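PDB 3UW2: Phosphoglucomutase/phosphomannomutase family protein from Burkholderia thailandensis, which probably acts as a phosphohexose mutase, shifting a phosphoryl group within a sugar phosphate, and binds a divalent metal ion. Local coordinates for residues E292-N297 with R314-K319; R284-F289 with A300-D305. All blocks are in the same frame, centred on the assembly; numbering follows the deposited sequence.

Interaction 1 (E292-N297 with R314-K319)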
loop_
_atom_site.group_PDB
_atom_site.type_symbol
_atom_site.label_atom_id
_atom_site.label_comp_id
_atom_site.label_asym_id
_atom_site.label_seq_id
_atom_site.Cartn_x
_atom_site.Cartn_y
_atom_site.Cartn_z
ATOM N N GLU A 292 18.422 -3.419 8.839
ATOM C CA GLU A 292 18.505 -2.465 9.952
ATOM C C GLU A 292 17.574 -2.890 11.150
ATOM O O GLU A 292 17.985 -2.884 12.322
ATOM C CB GLU A 292 18.137 -1.070 9.432
ATOM C CG GLU A 292 18.461 0.051 10.419
ATOM C CD GLU A 292 17.561 0.066 11.647
ATOM O OE1 GLU A 292 16.353 -0.229 11.508
ATOM O OE2 GLU A 292 18.071 0.345 12.770
ATOM N N VAL A 293 16.335 -3.297 10.844
ATOM C CA VAL A 293 15.392 -3.727 11.897
ATOM C C VAL A 293 15.927 -4.946 12.637
ATOM O O VAL A 293 15.904 -4.988 13.857
ATOM C CB VAL A 293 13.982 -3.963 11.289
ATOM C CG1 VAL A 293 12.994 -4.731 12.198
ATOM C CG2 VAL A 293 13.412 -2.647 10.813
ATOM N N LEU A 294 16.409 -5.944 11.896
ATOM C CA LEU A 294 16.899 -7.153 12.538
ATOM C C LEU A 294 18.152 -6.931 13.415
ATOM O O LEU A 294 18.376 -7.644 14.422
ATOM C CB LEU A 294 17.156 -8.244 11.491
ATOM C CG LEU A 294 15.840 -8.795 10.913
ATOM C CD1 LEU A 294 16.273 -9.604 9.665
ATOM C CD2 LEU A 294 15.124 -9.688 11.969
ATOM N N SER A 295 18.935 -5.914 13.072
ATOM C CA SER A 295 20.080 -5.553 13.855
ATOM C C SER A 295 19.633 -5.163 15.241
ATOM O O SER A 295 20.359 -5.399 16.144
ATOM C CB SER A 295 20.847 -4.385 13.177
ATOM O OG SER A 295 20.321 -3.143 13.608
ATOM N N ARG A 296 18.408 -4.648 15.431
ATOM C CA ARG A 296 17.855 -4.338 16.774
ATOM C C ARG A 296 16.825 -5.358 17.317
ATOM O O ARG A 296 16.367 -5.218 18.439
ATOM C CB ARG A 296 17.246 -2.889 16.843
ATOM C CG ARG A 296 18.310 -1.758 16.612
ATOM C CD ARG A 296 17.707 -0.340 16.437
ATOM N NE ARG A 296 16.927 -0.220 15.196
ATOM C CZ ARG A 296 15.603 -0.375 15.088
ATOM N NH1 ARG A 296 14.856 -0.649 16.167
ATOM N NH2 ARG A 296 15.032 -0.287 13.899
ATOM N N ASN A 297 16.455 -6.350 16.504
ATOM C CA ASN A 297 15.427 -7.302 16.859
ATOM C C ASN A 297 15.889 -8.695 16.405
ATOM O O ASN A 297 15.314 -9.236 15.450
ATOM C CB ASN A 297 14.119 -6.961 16.096
ATOM C CG ASN A 297 13.476 -5.671 16.573
ATOM O OD1 ASN A 297 12.734 -5.707 17.541
ATOM N ND2 ASN A 297 13.801 -4.519 15.933
ATOM N N ARG A 314 16.831 -15.824 1.917
ATOM C CA ARG A 314 18.232 -16.009 2.272
ATOM C C ARG A 314 18.789 -14.751 2.981
ATOM O O ARG A 314 19.448 -14.823 4.040
ATOM C CB ARG A 314 19.052 -16.308 1.011
ATOM C CG ARG A 314 20.541 -16.480 1.326
ATOM C CD ARG A 314 21.418 -16.590 0.069
ATOM N NE ARG A 314 21.415 -17.989 -0.324
ATOM C CZ ARG A 314 22.060 -18.967 0.327
ATOM N NH1 ARG A 314 22.806 -18.703 1.394
ATOM N NH2 ARG A 314 21.977 -20.221 -0.096
ATOM N N TRP A 315 18.471 -13.592 2.418
ATOM C CA TRP A 315 18.881 -12.335 3.016
ATOM C C TRP A 315 18.410 -12.238 4.452
ATOM O O TRP A 315 19.216 -11.934 5.387
ATOM C CB TRP A 315 18.325 -11.215 2.172
ATOM C CG TRP A 315 18.633 -9.869 2.730
ATOM C CD1 TRP A 315 17.882 -9.155 3.644
ATOM C CD2 TRP A 315 19.816 -9.017 2.447
ATOM N NE1 TRP A 315 18.495 -7.969 3.935
ATOM C CE2 TRP A 315 19.635 -7.807 3.235
ATOM C CE3 TRP A 315 20.940 -9.129 1.625
ATOM C CZ2 TRP A 315 20.555 -6.768 3.212
ATOM C CZ3 TRP A 315 21.868 -8.055 1.588
ATOM C CH2 TRP A 315 21.681 -6.912 2.381
ATOM N N VAL A 316 17.120 -12.497 4.663
ATOM C CA VAL A 316 16.559 -12.340 6.017
ATOM C C VAL A 316 17.231 -13.331 6.988
ATOM O O VAL A 316 17.607 -12.936 8.102
ATOM C CB VAL A 316 15.019 -12.529 6.072
ATOM C CG1 VAL A 316 14.533 -12.766 7.525
ATOM C CG2 VAL A 316 14.316 -11.319 5.410
ATOM N N ARG A 317 17.470 -14.556 6.537
ATOM C CA ARG A 317 18.179 -15.549 7.383
ATOM C C ARG A 317 19.589 -15.176 7.696
ATOM O O ARG A 317 20.000 -15.292 8.856
ATOM C CB ARG A 317 18.173 -16.954 6.830
ATOM C CG ARG A 317 16.800 -17.567 6.845
ATOM C CD ARG A 317 16.891 -18.953 6.264
ATOM N NE ARG A 317 15.635 -19.302 5.601
ATOM C CZ ARG A 317 15.562 -19.590 4.301
ATOM N NH1 ARG A 317 16.666 -19.602 3.541
ATOM N NH2 ARG A 317 14.399 -19.898 3.768
ATOM N N GLU A 318 20.310 -14.685 6.690
ATOM C CA GLU A 318 21.704 -14.305 6.883
ATOM C C GLU A 318 21.791 -13.092 7.770
ATOM O O GLU A 318 22.772 -12.920 8.469
ATOM C CB GLU A 318 22.471 -14.140 5.533
ATOM C CG GLU A 318 22.640 -15.495 4.856
ATOM C CD GLU A 318 23.281 -15.476 3.479
ATOM O OE1 GLU A 318 23.443 -14.413 2.866
ATOM O OE2 GLU A 318 23.638 -16.589 2.990
ATOM N N LYS A 319 20.746 -12.265 7.786
ATOM C CA LYS A 319 20.717 -11.114 8.660
ATOM C C LYS A 319 20.148 -11.485 10.058
ATOM O O LYS A 319 19.967 -10.612 10.872
ATOM C CB LYS A 319 19.904 -9.963 8.023
ATOM C CG LYS A 319 20.698 -8.993 7.117
ATOM C CD LYS A 319 21.781 -9.690 6.298
ATOM C CE LYS A 319 22.679 -8.711 5.533
ATOM N NZ LYS A 319 23.540 -9.523 4.622
#
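K319, which meets L294 across the contact, lays its CE over one face of the W315 indole, 3.6 Å above the ring plane and offset toward the rim. A bend at chi2 (37°) folds the lysine chain away from L294 to put it there. The guanidinium of R296 is met at its edge by the E292 carboxylate, side-on: NE binds OE2 at 2.7 Å, nearly straight at 171°, while NH2 takes OE1. Both oxygens use their syn lone pairs, so the two groups hold each other's rotation, and NH2 also bridges to D356. N297 ND2 reaches V293 O from the opposite carbonyl face to R296 N. No hydrogen bond crosses between the segments; L294 packs on carbons and backbone oxygens. It lies crosswise to K319, with CD1 4.0 Å from K319 CB and 4.2 Å from V316 CG1, and its CB sits 3.7 Å from K319 O. Both helices meet near their C-terminal ends: K319 is the first residue past helix 311-318, and L294 lies in the last turns of helix 282-296. Packing of two C-terminal helix ends through one leucine joins neighbouring helices of the third alpha/beta/alpha domain of the phosphohexose mutase fold.

Interaction 2 (R284-F289 with A300-D305)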
loop_
_atom_site.group_PDB
_atom_site.type_symbol
_atom_site.label_atom_id
_atom_site.label_comp_id
_atom_site.label_asym_id
_atom_site.label_seq_id
_atom_site.Cartn_x
_atom_site.Cartn_y
_atom_site.Cartn_z
ATOM N N ARG A 284 13.420 -5.073 -2.893
ATOM C CA ARG A 284 14.825 -4.712 -2.543
ATOM C C ARG A 284 14.898 -3.725 -1.403
ATOM O O ARG A 284 15.731 -3.850 -0.502
ATOM C CB ARG A 284 15.609 -4.212 -3.743
ATOM C CG ARG A 284 15.864 -5.347 -4.731
ATOM C CD ARG A 284 16.409 -4.730 -5.987
ATOM N NE ARG A 284 17.853 -4.652 -5.956
ATOM C CZ ARG A 284 18.534 -3.771 -6.675
ATOM N NH1 ARG A 284 17.893 -2.856 -7.405
ATOM N NH2 ARG A 284 19.851 -3.776 -6.657
ATOM N N GLN A 285 14.004 -2.744 -1.429
ATOM C CA GLN A 285 13.838 -1.849 -0.278
ATOM C C GLN A 285 13.668 -2.608 1.058
ATOM O O GLN A 285 14.220 -2.197 2.080
ATOM C CB GLN A 285 12.633 -0.949 -0.486
ATOM C CG GLN A 285 12.748 0.057 -1.675
ATOM C CD GLN A 285 11.473 0.920 -1.742
ATOM O OE1 GLN A 285 10.996 1.469 -0.701
ATOM N NE2 GLN A 285 10.863 0.976 -2.918
ATOM N N LEU A 286 12.787 -3.585 1.073
ATOM C CA LEU A 286 12.522 -4.387 2.275
ATOM C C LEU A 286 13.785 -5.094 2.776
ATOM O O LEU A 286 13.964 -5.215 3.986
ATOM C CB LEU A 286 11.399 -5.417 2.040
ATOM C CG LEU A 286 10.866 -6.114 3.298
ATOM C CD1 LEU A 286 10.165 -5.083 4.172
ATOM C CD2 LEU A 286 9.893 -7.209 2.911
ATOM N N MET A 287 14.654 -5.573 1.863
ATOM C CA MET A 287 15.946 -6.134 2.334
ATOM C C MET A 287 16.725 -5.112 3.184
ATOM O O MET A 287 17.282 -5.440 4.232
ATOM C CB MET A 287 16.763 -6.700 1.170
ATOM C CG MET A 287 16.115 -7.995 0.651
ATOM S SD MET A 287 16.951 -8.994 -0.608
ATOM C CE MET A 287 16.636 -8.114 -2.139
ATOM N N LEU A 288 16.704 -3.841 2.763
ATOM C CA LEU A 288 17.552 -2.861 3.405
ATOM C C LEU A 288 16.949 -2.524 4.778
ATOM O O LEU A 288 17.658 -2.341 5.806
ATOM C CB LEU A 288 17.651 -1.603 2.480
ATOM C CG LEU A 288 18.557 -0.446 2.890
ATOM C CD1 LEU A 288 20.044 -0.784 2.608
ATOM C CD2 LEU A 288 18.172 0.892 2.197
ATOM N N PHE A 289 15.627 -2.425 4.796
ATOM C CA PHE A 289 14.940 -2.187 6.074
ATOM C C PHE A 289 15.089 -3.386 7.060
ATOM O O PHE A 289 15.282 -3.212 8.253
ATOM C CB PHE A 289 13.444 -1.945 5.762
ATOM C CG PHE A 289 13.195 -0.638 5.075
ATOM C CD1 PHE A 289 13.709 0.560 5.640
ATOM C CD2 PHE A 289 12.343 -0.572 3.962
ATOM C CE1 PHE A 289 13.483 1.791 5.018
ATOM C CE2 PHE A 289 12.105 0.672 3.334
ATOM C CZ PHE A 289 12.687 1.844 3.881
ATOM N N ALA A 300 13.676 -11.895 14.810
ATOM C CA ALA A 300 12.300 -11.451 14.412
ATOM C C ALA A 300 11.845 -12.001 13.047
ATOM O O ALA A 300 12.670 -12.304 12.169
ATOM C CB ALA A 300 12.178 -9.907 14.437
ATOM N N GLN A 301 10.540 -12.143 12.886
ATOM C CA GLN A 301 9.977 -12.521 11.561
ATOM C C GLN A 301 9.932 -11.290 10.666
ATOM O O GLN A 301 9.711 -10.204 11.167
ATOM C CB GLN A 301 8.576 -13.094 11.727
ATOM C CG GLN A 301 8.620 -14.510 12.331
ATOM C CD GLN A 301 7.243 -15.033 12.645
ATOM O OE1 GLN A 301 6.443 -14.411 13.413
ATOM N NE2 GLN A 301 6.929 -16.176 12.034
ATOM N N ILE A 302 10.126 -11.469 9.359
ATOM C CA ILE A 302 9.946 -10.362 8.399
ATOM C C ILE A 302 8.968 -10.903 7.388
ATOM O O ILE A 302 9.210 -11.981 6.799
ATOM C CB ILE A 302 11.278 -10.019 7.681
ATOM C CG1 ILE A 302 12.387 -9.654 8.700
ATOM C CG2 ILE A 302 11.057 -8.941 6.572
ATOM C CD1 ILE A 302 12.126 -8.404 9.538
ATOM N N ILE A 303 7.838 -10.233 7.242
ATOM C CA ILE A 303 6.754 -10.704 6.359
ATOM C C ILE A 303 6.836 -10.072 4.955
ATOM O O ILE A 303 7.017 -8.874 4.828
ATOM C CB ILE A 303 5.364 -10.394 6.982
ATOM C CG1 ILE A 303 5.249 -11.085 8.382
ATOM C CG2 ILE A 303 4.233 -10.898 6.021
ATOM C CD1 ILE A 303 4.134 -10.509 9.313
ATOM N N TYR A 304 6.677 -10.874 3.905
ATOM C CA TYR A 304 6.544 -10.302 2.597
ATOM C C TYR A 304 5.622 -11.223 1.778
ATOM O O TYR A 304 5.282 -12.316 2.235
ATOM C CB TYR A 304 7.920 -10.190 1.939
ATOM C CG TYR A 304 8.709 -11.501 1.937
ATOM C CD1 TYR A 304 8.669 -12.379 0.828
ATOM C CD2 TYR A 304 9.509 -11.849 3.023
ATOM C CE1 TYR A 304 9.404 -13.551 0.810
ATOM C CE2 TYR A 304 10.266 -13.020 3.016
ATOM C CZ TYR A 304 10.212 -13.862 1.907
ATOM O OH TYR A 304 10.975 -15.025 1.893
ATOM N N ASP A 305 5.258 -10.829 0.559
ATOM C CA ASP A 305 4.230 -11.577 -0.169
ATOM C C ASP A 305 4.874 -12.457 -1.250
ATOM O O ASP A 305 6.063 -12.329 -1.557
ATOM C CB ASP A 305 3.164 -10.587 -0.690
ATOM C CG ASP A 305 3.661 -9.727 -1.898
ATOM O OD1 ASP A 305 4.744 -9.083 -1.819
ATOM O OD2 ASP A 305 2.949 -9.724 -2.941
#
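L286 and Y304 cross at about a right angle, the leucine resting one methyl against the strand while the tyrosine turns away from it. L286 CD2 does all the close touching. It lies 3.7 Å from Y304 CB, 3.8 Å from the backbone oxygen I303 O and 4.2 Å from I302 CG2, so the methyl sits against the strand between two side chains that face the helix. With CG of L286 placed opposite the backbone N (chi1 -169°), the branch extends out from the helix to reach that position. In Y304 the first torsion of 52° sets CG between the backbone N and the carbonyl carbon; the ring swings off from L286, leaving CB to make the contact, and packs on L312 and A313 of helix 311-318. I303 points the other way and touches L324 and A342. The helix 284-289 and strand 301-305 axes run antiparallel, at 175°, with a closest approach of 10.4 Å, a spacing that the leucine side chain bridges. Strand 301-305 pairs in parallel with 322-326 and 344-346, so this is a helix lying antiparallel on an inner strand of a mixed sheet, the layered packing of an alpha/beta/alpha domain, here domain III of the phosphohexose mutases.

Overall arrangement
Interactions 1 and 2 share helix 282-296, and their centres lie about 9 Å apart. Strand 301-305 leads into helix 311-318 and then strand 322-326, a beta-alpha-beta crossover. Both helices pack on the face of the sheet that carries I302 and Y304. I302 sits where the two contacts join: its CD1 lies 4.0 Å from L294 CG, and its CG1 lies 4.0 Å from V316 CG1. Between the helices, W315 NE1 comes within 2.8 Å of M287 O, at most a weak hydrogen bond. Both contacts are away from the zinc site of D264, D266 and D268; a glycerol, probably from crystallisation, lies about 6 Å from the K319 side chain.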